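Local structure of UDP-N-acetylglucosamine 4,6-dehydratase (Vibrio fischeri, 3PVZ) at residues F38-A44 with K62-D67; Y113-L119 with A157-V163. The protein binds NAD and probably acts as a lyase of the polysaccharide synthase family, dehydrating UDP-N-acetylglucosamine. All coordinates share one frame; numbering follows the deposited sequence. Where two conformers were deposited one is given.

Interaction 1. Residues F38-A44 with K62-D67; sequences FLVLGGA and KLHVVD. With NAD (nicotinamide-adenine-dinucleotide), chain E.
The Phe38 ring turns its edge to the carbonyl oxygen of Lys62, CE of Lys62 lies over one face of the His64 ring, and the carboxylate of Asp67 receives the amide of Ala44 from above its plane. Phe38 and Asp67 lie near opposite ends of the strand pair in the first beta-alpha-beta unit of a Rossmann fold, strand 37-41, helix 46-56 and strand 62-66. Between them the parallel strands, only 15° apart, exchange regular backbone bonds, such as Val40 N to His64 O at 2.9 Å. On the helix 46-56 side, CD1 of Leu63 lies 3.9 Å from CB of Phe38 and meets CG2 of Val40 as well. On the other face Leu41 and Val66 run side by side, and CG2 of Val66 touches CD1 of Leu39. Beyond the strands the chain turns through glycines: Gly42 has positive phi (63°) and lays its CA against NAD O4B, while CA of Gly43 packs on CG1 of Val65. Asp67, its CG anti to the backbone N (chi1 -163°), sets its carboxylate between this turn and the cofactor. The ribose hydroxyl O2B of NAD donates to Asp67 OD1 at 2.7 Å, and O3B to Asp67 OD2 at 2.6 Å. Asp67 OD2 also accepts Ala44 N at 3.0 Å.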
ATOM      1  N   PHE A  38      22.970  -1.389  -3.148  1.00 22.98           N
ATOM      2  CA  PHE A  38      21.720  -0.851  -3.643  1.00 23.31           C
ATOM      3  C   PHE A  38      20.685  -0.688  -2.554  1.00 24.03           C
ATOM      4  O   PHE A  38      20.444  -1.603  -1.742  1.00 25.62           O
ATOM      5  CB  PHE A  38      21.091  -1.710  -4.755  1.00 25.19           C
ATOM      6  CG  PHE A  38      21.971  -1.957  -5.934  1.00 23.50           C
ATOM      7  CD1 PHE A  38      21.771  -1.261  -7.108  1.00 27.89           C
ATOM      8  CD2 PHE A  38      23.007  -2.849  -5.865  1.00 23.79           C
ATOM      9  CE1 PHE A  38      22.571  -1.476  -8.202  1.00 29.91           C
ATOM     10  CE2 PHE A  38      23.845  -3.042  -6.942  1.00 26.03           C
ATOM     11  CZ  PHE A  38      23.623  -2.372  -8.115  1.00 27.06           C
ATOM     12  N   LEU A  39      19.966   0.432  -2.643  1.00 23.12           N
ATOM     13  CA  LEU A  39      18.798   0.709  -1.855  1.00 22.34           C
ATOM     14  C   LEU A  39      17.608   0.887  -2.828  1.00 23.33           C
ATOM     15  O   LEU A  39      17.681   1.710  -3.683  1.00 24.04           O
ATOM     16  CB  LEU A  39      19.038   2.007  -1.067  1.00 22.88           C
ATOM     17  CG  LEU A  39      17.854   2.537  -0.249  1.00 22.73           C
ATOM     18  CD1 LEU A  39      17.223   1.398   0.719  1.00 24.05           C
ATOM     19  CD2 LEU A  39      18.204   3.808   0.480  1.00 26.01           C
ATOM     20  N   VAL A  40      16.508   0.133  -2.663  1.00 22.85           N
ATOM     21  CA  VAL A  40      15.333   0.284  -3.485  1.00 22.36           C
ATOM     22  C   VAL A  40      14.182   0.672  -2.614  1.00 23.91           C
ATOM     23  O   VAL A  40      13.677  -0.129  -1.803  1.00 24.83           O
ATOM     24  CB  VAL A  40      14.991  -1.046  -4.246  1.00 23.00           C
ATOM     25  CG1 VAL A  40      13.818  -0.847  -5.206  1.00 21.38           C
ATOM     26  CG2 VAL A  40      16.239  -1.514  -4.998  1.00 21.50           C
ATOM     27  N   LEU A  41      13.718   1.887  -2.835  1.00 24.13           N
ATOM     28  CA  LEU A  41      12.578   2.431  -2.168  1.00 25.51           C
ATOM     29  C   LEU A  41      11.324   2.176  -2.988  1.00 25.19           C
ATOM     30  O   LEU A  41      11.290   2.322  -4.160  1.00 25.71           O
ATOM     31  CB  LEU A  41      12.789   3.939  -2.022  1.00 24.34           C
ATOM     32  CG  LEU A  41      14.104   4.269  -1.348  1.00 25.73           C
ATOM     33  CD1 LEU A  41      14.183   5.767  -1.112  1.00 25.65           C
ATOM     34  CD2 LEU A  41      14.264   3.482  -0.039  1.00 20.98           C
ATOM     35  N   GLY A  42      10.246   1.871  -2.313  1.00 27.16           N
ATOM     36  CA  GLY A  42       9.050   1.388  -2.973  1.00 27.15           C
ATOM     37  C   GLY A  42       9.311   0.078  -3.662  1.00 26.72           C
ATOM     38  O   GLY A  42       8.665  -0.272  -4.689  1.00 28.08           O
ATOM     39  N   GLY A  43      10.220  -0.682  -3.079  1.00 25.92           N
ATOM     40  CA  GLY A  43      10.671  -1.902  -3.721  1.00 25.33           C
ATOM     41  C   GLY A  43       9.692  -3.044  -3.633  1.00 25.66           C
ATOM     42  O   GLY A  43       9.971  -4.035  -4.218  1.00 25.48           O
ATOM     43  N   ALA A  44       8.620  -2.951  -2.850  1.00 26.28           N
ATOM     44  CA  ALA A  44       7.544  -3.973  -2.883  1.00 28.45           C
ATOM     45  C   ALA A  44       6.466  -3.668  -3.931  1.00 28.73           C
ATOM     46  O   ALA A  44       5.514  -4.410  -4.074  1.00 30.71           O
ATOM     47  CB  ALA A  44       6.888  -4.152  -1.516  1.00 28.15           C
ATOM     48  N   LYS A  62      25.163  -5.721  -1.833  1.00 26.91           N
ATOM     49  CA  LYS A  62      24.245  -5.170  -0.839  1.00 25.20           C
ATOM     50  C   LYS A  62      22.979  -4.752  -1.589  1.00 24.25           C
ATOM     51  O   LYS A  62      23.065  -4.072  -2.617  1.00 20.73           O
ATOM     52  CB  LYS A  62      24.865  -3.976  -0.102  1.00 26.12           C
ATOM     53  CG  LYS A  62      24.014  -3.497   1.069  1.00 25.62           C
ATOM     54  CD  LYS A  62      24.639  -2.361   1.800  1.00 28.42           C
ATOM     55  CE  LYS A  62      23.808  -1.929   3.030  1.00 26.49           C
ATOM     56  NZ  LYS A  62      24.402  -0.655   3.560  1.00 25.37           N
ATOM     57  N   LEU A  63      21.829  -5.227  -1.080  1.00 23.38           N
ATOM     58  CA  LEU A  63      20.539  -4.876  -1.564  1.00 24.15           C
ATOM     59  C   LEU A  63      19.507  -4.775  -0.454  1.00 23.46           C
ATOM     60  O   LEU A  63      19.097  -5.768   0.159  1.00 23.26           O
ATOM     61  CB  LEU A  63      20.133  -5.835  -2.678  1.00 25.56           C
ATOM     62  CG  LEU A  63      18.667  -5.798  -3.153  1.00 29.28           C
ATOM     63  CD1 LEU A  63      18.429  -4.412  -3.710  1.00 22.92           C
ATOM     64  CD2 LEU A  63      18.281  -6.900  -4.167  1.00 23.76           C
ATOM     65  N   HIS A  64      19.090  -3.549  -0.194  1.00 23.41           N
ATOM     66  CA  HIS A  64      18.123  -3.246   0.841  1.00 23.70           C
ATOM     67  C   HIS A  64      16.860  -2.731   0.200  1.00 24.06           C
ATOM     68  O   HIS A  64      16.918  -1.847  -0.641  1.00 22.91           O
ATOM     69  CB  HIS A  64      18.646  -2.217   1.814  1.00 24.56           C
ATOM     70  CG  HIS A  64      19.652  -2.743   2.781  1.00 24.34           C
ATOM     71  ND1 HIS A  64      20.110  -1.996   3.848  1.00 21.65           N
ATOM     72  CD2 HIS A  64      20.287  -3.938   2.852  1.00 24.96           C
ATOM     73  CE1 HIS A  64      20.984  -2.715   4.547  1.00 22.89           C
ATOM     74  NE2 HIS A  64      21.119  -3.896   3.943  1.00 26.87           N
ATOM     75  N   VAL A  65      15.720  -3.369   0.551  1.00 24.46           N
ATOM     76  CA  VAL A  65      14.416  -3.022   0.004  1.00 25.65           C
ATOM     77  C   VAL A  65      13.551  -2.362   1.084  1.00 25.50           C
ATOM     78  O   VAL A  65      13.447  -2.867   2.185  1.00 27.20           O
ATOM     79  CB  VAL A  65      13.695  -4.296  -0.525  1.00 26.94           C
ATOM     80  CG1 VAL A  65      12.502  -3.923  -1.358  1.00 27.74           C
ATOM     81  CG2 VAL A  65      14.698  -5.177  -1.333  1.00 28.60           C
ATOM     82  N   VAL A  66      12.926  -1.247   0.788  1.00 25.81           N
ATOM     83  CA  VAL A  66      12.075  -0.524   1.752  1.00 25.47           C
ATOM     84  C   VAL A  66      10.700  -0.189   1.188  1.00 26.54           C
ATOM     85  O   VAL A  66      10.588   0.357   0.117  1.00 27.96           O
ATOM     86  CB  VAL A  66      12.750   0.761   2.136  1.00 26.28           C
ATOM     87  CG1 VAL A  66      11.868   1.601   3.180  1.00 27.27           C
ATOM     88  CG2 VAL A  66      14.131   0.465   2.754  1.00 25.58           C
ATOM     89  N   ASP A  67       9.623  -0.507   1.905  1.00 27.71           N
ATOM     90  CA  ASP A  67       8.280  -0.247   1.398  1.00 28.36           C
ATOM     91  C   ASP A  67       7.330  -0.353   2.556  1.00 29.70           C
ATOM     92  O   ASP A  67       7.577  -1.096   3.497  1.00 28.36           O
ATOM     93  CB  ASP A  67       7.898  -1.305   0.345  1.00 28.23           C
ATOM     94  CG  ASP A  67       6.737  -0.895  -0.500  1.00 30.12           C
ATOM     95  OD1 ASP A  67       5.567  -0.859   0.001  1.00 30.60           O
ATOM     96  OD2 ASP A  67       6.997  -0.684  -1.706  1.00 29.15           O
TER
HETATM   97  PA  NAD E 501       2.939   0.829  -7.169  1.00 31.58           P
HETATM   98  O1A NAD E 501       1.689   1.338  -6.529  1.00 31.45           O
HETATM   99  O2A NAD E 501       2.808  -0.634  -7.466  1.00 31.09           O
HETATM  100  O5B NAD E 501       4.142   0.767  -6.131  1.00 31.45           O
HETATM  101  C5B NAD E 501       4.436   1.998  -5.433  1.00 29.34           C
HETATM  102  C4B NAD E 501       5.138   1.507  -4.163  1.00 29.28           C
HETATM  103  O4B NAD E 501       5.550   2.572  -3.331  1.00 26.84           O
HETATM  104  C3B NAD E 501       4.170   0.609  -3.328  1.00 27.95           C
HETATM  105  O3B NAD E 501       4.758  -0.641  -3.030  1.00 31.61           O
HETATM  106  C2B NAD E 501       3.927   1.465  -2.063  1.00 27.90           C
HETATM  107  O2B NAD E 501       3.569   0.718  -0.906  1.00 27.07           O
HETATM  108  C1B NAD E 501       5.300   2.174  -2.008  1.00 25.44           C
HETATM  109  N9A NAD E 501       5.231   3.375  -1.190  1.00 27.82           N
HETATM  110  C8A NAD E 501       4.382   4.404  -1.327  1.00 25.60           C
HETATM  111  N7A NAD E 501       4.558   5.281  -0.394  1.00 27.29           N
HETATM  112  C5A NAD E 501       5.629   4.864   0.347  1.00 28.62           C
HETATM  113  C6A NAD E 501       6.291   5.355   1.468  1.00 27.31           C
HETATM  114  N6A NAD E 501       5.887   6.575   1.952  1.00 28.79           N
HETATM  115  N1A NAD E 501       7.303   4.676   1.999  1.00 25.09           N
HETATM  116  C2A NAD E 501       7.676   3.506   1.493  1.00 25.50           C
HETATM  117  N3A NAD E 501       7.061   2.996   0.455  1.00 24.89           N
HETATM  118  C4A NAD E 501       6.059   3.635  -0.134  1.00 25.64           C
HETATM  119  O3  NAD E 501       3.280   1.742  -8.450  1.00 29.94           O
HETATM  120  PN  NAD E 501       4.170   1.111  -9.660  1.00 30.80           P
HETATM  121  O1N NAD E 501       3.255   0.589 -10.755  1.00 31.11           O
HETATM  122  O2N NAD E 501       5.247   0.157  -9.344  1.00 29.17           O
HETATM  123  O5D NAD E 501       4.712   2.522 -10.327  1.00 27.75           O
HETATM  124  C5D NAD E 501       5.816   3.047  -9.605  1.00 26.13           C
HETATM  125  C4D NAD E 501       6.242   4.376 -10.242  1.00 26.63           C
HETATM  126  O4D NAD E 501       6.247   4.257 -11.700  1.00 28.13           O
HETATM  127  C3D NAD E 501       5.202   5.472  -9.917  1.00 28.91           C
HETATM  128  O3D NAD E 501       5.773   6.800  -9.893  1.00 35.22           O
HETATM  129  C2D NAD E 501       4.273   5.436 -11.152  1.00 29.77           C
HETATM  130  O2D NAD E 501       3.581   6.676 -11.357  1.00 34.13           O
HETATM  131  C1D NAD E 501       5.281   5.182 -12.272  1.00 28.47           C
HETATM  132  N1N NAD E 501       4.648   4.644 -13.486  1.00 34.87           N
HETATM  133  C2N NAD E 501       4.013   3.469 -13.407  1.00 36.15           C
HETATM  134  C3N NAD E 501       3.416   2.910 -14.518  1.00 37.63           C
HETATM  135  C7N NAD E 501       2.688   1.632 -14.443  1.00 38.80           C
HETATM  136  O7N NAD E 501       2.125   1.263 -15.472  1.00 39.45           O
HETATM  137  N7N NAD E 501       2.597   0.907 -13.318  1.00 36.28           N
HETATM  138  C4N NAD E 501       3.481   3.594 -15.757  1.00 36.74           C
HETATM  139  C5N NAD E 501       4.162   4.799 -15.801  1.00 36.03           C
HETATM  140  C6N NAD E 501       4.735   5.316 -14.638  1.00 36.84           C

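Interaction 2. Residues Y113-L119 with A157-V163; sequences YDYVLNL and AKKYFCV. With NAD (nicotinamide-adenine-dinucleotide), chain E.
Strands 115-118 and 159-163 are neighbours in the parallel part of the Rossmann sheet, joined in sequence through helix 131-154, and their C-terminal ends reach the NAD pocket. Alternating backbone bonds zip them together, among them Asn118 N to Phe161 O at 2.8 Å. Just before the strands begin, Asp114 O accepts Lys158 N at 2.8 Å. The Lys158 chain bends at chi3 (134°) and crosses the Tyr115 ring obliquely, CG over one face, to bring NZ to Tyr115 OH at 2.9 Å. CB of Lys159 approaches the same ring at CD1, but its ammonium group leaves for carbonyls at the end of helix 237-250, including Cys248 O. On the face packed by helix 131-154, the Tyr160 ring has Val116 O over one face and CG1 of Val116 near CE2. With its CG anti to the backbone N (chi1 -172°), Tyr160 extends alongside Asn118, whose ND2 donates to Tyr160 OH at 2.9 Å across nearly perpendicular amide and ring planes. Asn118 OD1 is hydrogen-bonded to Ser120 OG, which helps fix the amide's rotation, and Tyr160 OH also to Thr148 OG1. On the opposite face of the sheet, toward helix 237-250, the Phe161 edge meets CB of Leu117 and CD1 of Leu119. Near the cofactor the strands separate, and a water bridges them, donating to Asn118 O at 2.6 Å and accepting from Val163 N at 3.0 Å.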
ATOM      1  N   TYR A 113      25.150   3.397   0.509  1.00 25.56           N
ATOM      2  CA  TYR A 113      24.699   2.770  -0.743  1.00 26.21           C
ATOM      3  C   TYR A 113      25.419   3.426  -1.905  1.00 25.86           C
ATOM      4  O   TYR A 113      25.846   4.543  -1.790  1.00 25.55           O
ATOM      5  CB  TYR A 113      23.201   2.896  -0.963  1.00 24.62           C
ATOM      6  CG  TYR A 113      22.418   2.297   0.157  1.00 23.97           C
ATOM      7  CD1 TYR A 113      22.181   0.940   0.225  1.00 21.14           C
ATOM      8  CD2 TYR A 113      21.866   3.080   1.133  1.00 23.81           C
ATOM      9  CE1 TYR A 113      21.468   0.401   1.279  1.00 23.93           C
ATOM     10  CE2 TYR A 113      21.139   2.535   2.182  1.00 22.48           C
ATOM     11  CZ  TYR A 113      20.939   1.205   2.247  1.00 23.66           C
ATOM     12  OH  TYR A 113      20.206   0.687   3.324  1.00 24.08           O
ATOM     13  N   ASP A 114      25.589   2.708  -3.011  1.00 25.73           N
ATOM     14  CA  ASP A 114      26.181   3.298  -4.211  1.00 26.36           C
ATOM     15  C   ASP A 114      25.054   3.816  -5.105  1.00 26.37           C
ATOM     16  O   ASP A 114      25.158   4.925  -5.667  1.00 24.98           O
ATOM     17  CB  ASP A 114      27.044   2.285  -4.931  1.00 26.34           C
ATOM     18  CG  ASP A 114      28.181   1.795  -4.071  1.00 29.85           C
ATOM     19  OD1 ASP A 114      29.021   2.663  -3.732  1.00 22.06           O
ATOM     20  OD2 ASP A 114      28.225   0.559  -3.722  1.00 19.57           O
ATOM     21  N   TYR A 115      23.949   3.060  -5.137  1.00 24.04           N
ATOM     22  CA  TYR A 115      22.850   3.344  -6.020  1.00 24.82           C
ATOM     23  C   TYR A 115      21.563   3.303  -5.211  1.00 25.72           C
ATOM     24  O   TYR A 115      21.277   2.325  -4.492  1.00 24.50           O
ATOM     25  CB  TYR A 115      22.758   2.327  -7.147  1.00 25.16           C
ATOM     26  CG  TYR A 115      23.930   2.262  -8.132  1.00 25.37           C
ATOM     27  CD1 TYR A 115      23.988   3.116  -9.204  1.00 24.90           C
ATOM     28  CD2 TYR A 115      24.919   1.268  -8.020  1.00 22.11           C
ATOM     29  CE1 TYR A 115      25.041   3.069 -10.109  1.00 29.17           C
ATOM     30  CE2 TYR A 115      25.933   1.203  -8.884  1.00 24.73           C
ATOM     31  CZ  TYR A 115      26.006   2.113  -9.940  1.00 30.82           C
ATOM     32  OH  TYR A 115      27.043   2.085 -10.819  1.00 32.84           O
ATOM     33  N   VAL A 116      20.799   4.386  -5.313  1.00 27.30           N
ATOM     34  CA  VAL A 116      19.528   4.507  -4.603  1.00 27.87           C
ATOM     35  C   VAL A 116      18.430   4.647  -5.663  1.00 28.83           C
ATOM     36  O   VAL A 116      18.525   5.505  -6.505  1.00 28.69           O
ATOM     37  CB  VAL A 116      19.542   5.688  -3.624  1.00 28.82           C
ATOM     38  CG1 VAL A 116      18.162   5.807  -2.933  1.00 28.02           C
ATOM     39  CG2 VAL A 116      20.703   5.500  -2.594  1.00 24.88           C
ATOM     40  N   LEU A 117      17.444   3.740  -5.643  1.00 28.32           N
ATOM     41  CA  LEU A 117      16.371   3.700  -6.632  1.00 28.72           C
ATOM     42  C   LEU A 117      15.042   3.966  -5.912  1.00 28.56           C
ATOM     43  O   LEU A 117      14.745   3.336  -4.904  1.00 27.96           O
ATOM     44  CB  LEU A 117      16.322   2.328  -7.326  1.00 28.81           C
ATOM     45  CG  LEU A 117      17.508   1.928  -8.211  1.00 28.89           C
ATOM     46  CD1 LEU A 117      18.657   1.362  -7.347  1.00 24.46           C
ATOM     47  CD2 LEU A 117      17.117   0.899  -9.279  1.00 28.30           C
ATOM     48  N   ASN A 118      14.288   4.951  -6.375  1.00 29.35           N
ATOM     49  CA  ASN A 118      13.017   5.306  -5.757  1.00 29.31           C
ATOM     50  C   ASN A 118      11.875   5.017  -6.700  1.00 30.15           C
ATOM     51  O   ASN A 118      11.645   5.759  -7.647  1.00 29.53           O
ATOM     52  CB  ASN A 118      13.028   6.778  -5.362  1.00 31.35           C
ATOM     53  CG  ASN A 118      11.788   7.214  -4.543  1.00 30.83           C
ATOM     54  OD1 ASN A 118      10.893   6.446  -4.274  1.00 33.96           O
ATOM     55  ND2 ASN A 118      11.808   8.447  -4.087  1.00 35.91           N
ATOM     56  N   LEU A 119      11.165   3.921  -6.430  1.00 29.74           N
ATOM     57  CA  LEU A 119      10.002   3.544  -7.186  1.00 29.97           C
ATOM     58  C   LEU A 119       8.798   3.683  -6.267  1.00 31.01           C
ATOM     59  O   LEU A 119       7.787   3.051  -6.491  1.00 30.90           O
ATOM     60  CB  LEU A 119      10.094   2.071  -7.674  1.00 30.26           C
ATOM     61  CG  LEU A 119      11.056   1.803  -8.843  1.00 29.72           C
ATOM     62  CD1 LEU A 119      10.773   2.750 -10.025  1.00 30.54           C
ATOM     63  CD2 LEU A 119      12.517   1.861  -8.380  1.00 25.02           C
ATOM     64  N   ALA A 157      26.529   8.443  -1.988  1.00 31.92           N
ATOM     65  CA  ALA A 157      25.988   7.651  -3.128  1.00 30.52           C
ATOM     66  C   ALA A 157      26.438   8.225  -4.449  1.00 31.01           C
ATOM     67  O   ALA A 157      26.644   9.426  -4.556  1.00 30.25           O
ATOM     68  CB  ALA A 157      24.449   7.633  -3.121  1.00 30.47           C
ATOM     69  N   LYS A 158      26.568   7.391  -5.467  1.00 29.54           N
ATOM     70  CA  LYS A 158      27.024   7.903  -6.725  1.00 31.07           C
ATOM     71  C   LYS A 158      25.899   8.214  -7.693  1.00 29.98           C
ATOM     72  O   LYS A 158      26.120   8.994  -8.628  1.00 27.21           O
ATOM     73  CB  LYS A 158      28.067   7.019  -7.365  1.00 32.00           C
ATOM     74  CG  LYS A 158      27.630   5.686  -7.746  1.00 34.70           C
ATOM     75  CD  LYS A 158      28.747   5.043  -8.690  1.00 38.70           C
ATOM     76  CE  LYS A 158      29.067   3.619  -8.289  1.00 39.90           C
ATOM     77  NZ  LYS A 158      29.537   2.647  -9.397  1.00 41.76           N
ATOM     78  N   LYS A 159      24.705   7.666  -7.415  1.00 28.76           N
ATOM     79  CA  LYS A 159      23.604   7.725  -8.358  1.00 29.00           C
ATOM     80  C   LYS A 159      22.263   7.533  -7.682  1.00 28.45           C
ATOM     81  O   LYS A 159      22.067   6.637  -6.861  1.00 26.67           O
ATOM     82  CB  LYS A 159      23.804   6.686  -9.481  1.00 30.32           C
ATOM     83  CG  LYS A 159      22.721   6.657 -10.545  1.00 29.73           C
ATOM     84  CD  LYS A 159      23.022   7.801 -11.555  1.00 36.94           C
ATOM     85  CE  LYS A 159      22.098   7.790 -12.715  1.00 37.61           C
ATOM     86  NZ  LYS A 159      22.353   6.604 -13.595  1.00 37.75           N
ATOM     87  N   TYR A 160      21.344   8.418  -8.035  1.00 28.33           N
ATOM     88  CA  TYR A 160      19.970   8.303  -7.606  1.00 28.76           C
ATOM     89  C   TYR A 160      19.116   8.130  -8.867  1.00 28.89           C
ATOM     90  O   TYR A 160      19.365   8.734  -9.869  1.00 28.49           O
ATOM     91  CB  TYR A 160      19.566   9.585  -6.837  1.00 27.27           C
ATOM     92  CG  TYR A 160      18.211   9.541  -6.167  1.00 29.94           C
ATOM     93  CD1 TYR A 160      17.055   9.818  -6.872  1.00 31.39           C
ATOM     94  CD2 TYR A 160      18.079   9.236  -4.812  1.00 28.16           C
ATOM     95  CE1 TYR A 160      15.810   9.793  -6.249  1.00 29.97           C
ATOM     96  CE2 TYR A 160      16.849   9.201  -4.199  1.00 29.00           C
ATOM     97  CZ  TYR A 160      15.708   9.500  -4.918  1.00 32.28           C
ATOM     98  OH  TYR A 160      14.463   9.471  -4.302  1.00 35.08           O
ATOM     99  N   PHE A 161      18.157   7.232  -8.801  1.00 30.04           N
ATOM    100  CA  PHE A 161      17.298   6.909  -9.901  1.00 29.64           C
ATOM    101  C   PHE A 161      15.880   7.043  -9.414  1.00 30.96           C
ATOM    102  O   PHE A 161      15.516   6.560  -8.317  1.00 28.16           O
ATOM    103  CB  PHE A 161      17.530   5.469 -10.397  1.00 28.69           C
ATOM    104  CG  PHE A 161      16.444   4.988 -11.286  1.00 29.65           C
ATOM    105  CD1 PHE A 161      16.420   5.344 -12.647  1.00 31.42           C
ATOM    106  CD2 PHE A 161      15.364   4.294 -10.772  1.00 33.45           C
ATOM    107  CE1 PHE A 161      15.373   4.995 -13.454  1.00 31.07           C
ATOM    108  CE2 PHE A 161      14.322   3.908 -11.601  1.00 34.10           C
ATOM    109  CZ  PHE A 161      14.335   4.270 -12.952  1.00 32.30           C
ATOM    110  N   CYS A 162      15.049   7.647 -10.260  1.00 32.94           N
ATOM    111  CA  CYS A 162      13.639   7.655  -9.969  1.00 35.41           C
ATOM    112  C   CYS A 162      12.847   7.825 -11.263  1.00 36.12           C
ATOM    113  O   CYS A 162      13.422   7.904 -12.315  1.00 36.59           O
ATOM    114  CB  CYS A 162      13.312   8.760  -8.963  1.00 35.91           C
ATOM    115  SG  CYS A 162      13.712  10.352  -9.563  1.00 38.32           S
ATOM    116  N   VAL A 163      11.530   7.894 -11.172  1.00 36.83           N
ATOM    117  CA  VAL A 163      10.677   7.881 -12.354  0.50 37.93           C
ATOM    118  C   VAL A 163      10.418   9.285 -12.854  1.00 39.36           C
ATOM    119  O   VAL A 163      10.377  10.221 -12.064  1.00 39.41           O
ATOM    120  CB  VAL A 163       9.314   7.274 -12.066  0.50 37.89           C
ATOM    121  CG1 VAL A 163       9.477   5.953 -11.348  0.50 35.82           C
ATOM    122  CG2 VAL A 163       8.459   8.277 -11.255  0.50 38.76           C
TER
HETATM  123  PA  NAD E 501       2.939   0.829  -7.169  1.00 31.58           P
HETATM  124  O1A NAD E 501       1.689   1.338  -6.529  1.00 31.45           O
HETATM  125  O2A NAD E 501       2.808  -0.634  -7.466  1.00 31.09           O
HETATM  126  O5B NAD E 501       4.142   0.767  -6.131  1.00 31.45           O
HETATM  127  C5B NAD E 501       4.436   1.998  -5.433  1.00 29.34           C
HETATM  128  C4B NAD E 501       5.138   1.507  -4.163  1.00 29.28           C
HETATM  129  O4B NAD E 501       5.550   2.572  -3.331  1.00 26.84           O
HETATM  130  C3B NAD E 501       4.170   0.609  -3.328  1.00 27.95           C
HETATM  131  O3B NAD E 501       4.758  -0.641  -3.030  1.00 31.61           O
HETATM  132  C2B NAD E 501       3.927   1.465  -2.063  1.00 27.90           C
HETATM  133  O2B NAD E 501       3.569   0.718  -0.906  1.00 27.07           O
HETATM  134  C1B NAD E 501       5.300   2.174  -2.008  1.00 25.44           C
HETATM  135  N9A NAD E 501       5.231   3.375  -1.190  1.00 27.82           N
HETATM  136  C8A NAD E 501       4.382   4.404  -1.327  1.00 25.60           C
HETATM  137  N7A NAD E 501       4.558   5.281  -0.394  1.00 27.29           N
HETATM  138  C5A NAD E 501       5.629   4.864   0.347  1.00 28.62           C
HETATM  139  C6A NAD E 501       6.291   5.355   1.468  1.00 27.31           C
HETATM  140  N6A NAD E 501       5.887   6.575   1.952  1.00 28.79           N
HETATM  141  N1A NAD E 501       7.303   4.676   1.999  1.00 25.09           N
HETATM  142  C2A NAD E 501       7.676   3.506   1.493  1.00 25.50           C
HETATM  143  N3A NAD E 501       7.061   2.996   0.455  1.00 24.89           N
HETATM  144  C4A NAD E 501       6.059   3.635  -0.134  1.00 25.64           C
HETATM  145  O3  NAD E 501       3.280   1.742  -8.450  1.00 29.94           O
HETATM  146  PN  NAD E 501       4.170   1.111  -9.660  1.00 30.80           P
HETATM  147  O1N NAD E 501       3.255   0.589 -10.755  1.00 31.11           O
HETATM  148  O2N NAD E 501       5.247   0.157  -9.344  1.00 29.17           O
HETATM  149  O5D NAD E 501       4.712   2.522 -10.327  1.00 27.75           O
HETATM  150  C5D NAD E 501       5.816   3.047  -9.605  1.00 26.13           C
HETATM  151  C4D NAD E 501       6.242   4.376 -10.242  1.00 26.63           C
HETATM  152  O4D NAD E 501       6.247   4.257 -11.700  1.00 28.13           O
HETATM  153  C3D NAD E 501       5.202   5.472  -9.917  1.00 28.91           C
HETATM  154  O3D NAD E 501       5.773   6.800  -9.893  1.00 35.22           O
HETATM  155  C2D NAD E 501       4.273   5.436 -11.152  1.00 29.77           C
HETATM  156  O2D NAD E 501       3.581   6.676 -11.357  1.00 34.13           O
HETATM  157  C1D NAD E 501       5.281   5.182 -12.272  1.00 28.47           C
HETATM  158  N1N NAD E 501       4.648   4.644 -13.486  1.00 34.87           N
HETATM  159  C2N NAD E 501       4.013   3.469 -13.407  1.00 36.15           C
HETATM  160  C3N NAD E 501       3.416   2.910 -14.518  1.00 37.63           C
HETATM  161  C7N NAD E 501       2.688   1.632 -14.443  1.00 38.80           C
HETATM  162  O7N NAD E 501       2.125   1.263 -15.472  1.00 39.45           O
HETATM  163  N7N NAD E 501       2.597   0.907 -13.318  1.00 36.28           N
HETATM  164  C4N NAD E 501       3.481   3.594 -15.757  1.00 36.74           C
HETATM  165  C5N NAD E 501       4.162   4.799 -15.801  1.00 36.03           C
HETATM  166  C6N NAD E 501       4.735   5.316 -14.638  1.00 36.84           C
HETATM  167  O   HOH W   1      10.116   7.648  -8.535  1.00 20.52           O

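In the fold
Followed from the N terminus, the chain shows how a Rossmann sheet is built by successive crossovers. After N-terminal helices, strand 37-41 is the first strand; helix 46-56 carries the chain to strand 62-66, and interaction 1 closes that loop of 17 residues. The chain then runs through strand 90-94 at the sheet's edge and returns to the other side of strand 37-41 as strand 115-118. Interaction 2 closes a second loop, of 37 residues, through helix 131-154. The loops are in series, neither nesting nor crossing. The neighbouring strands 37-41 and 115-118 join them, Leu41 N probably hydrogen-bonding Leu117 O; a second tie runs from His64 ND1 on strand 62-66 to Tyr113 OH. Both contacts end at the same NAD.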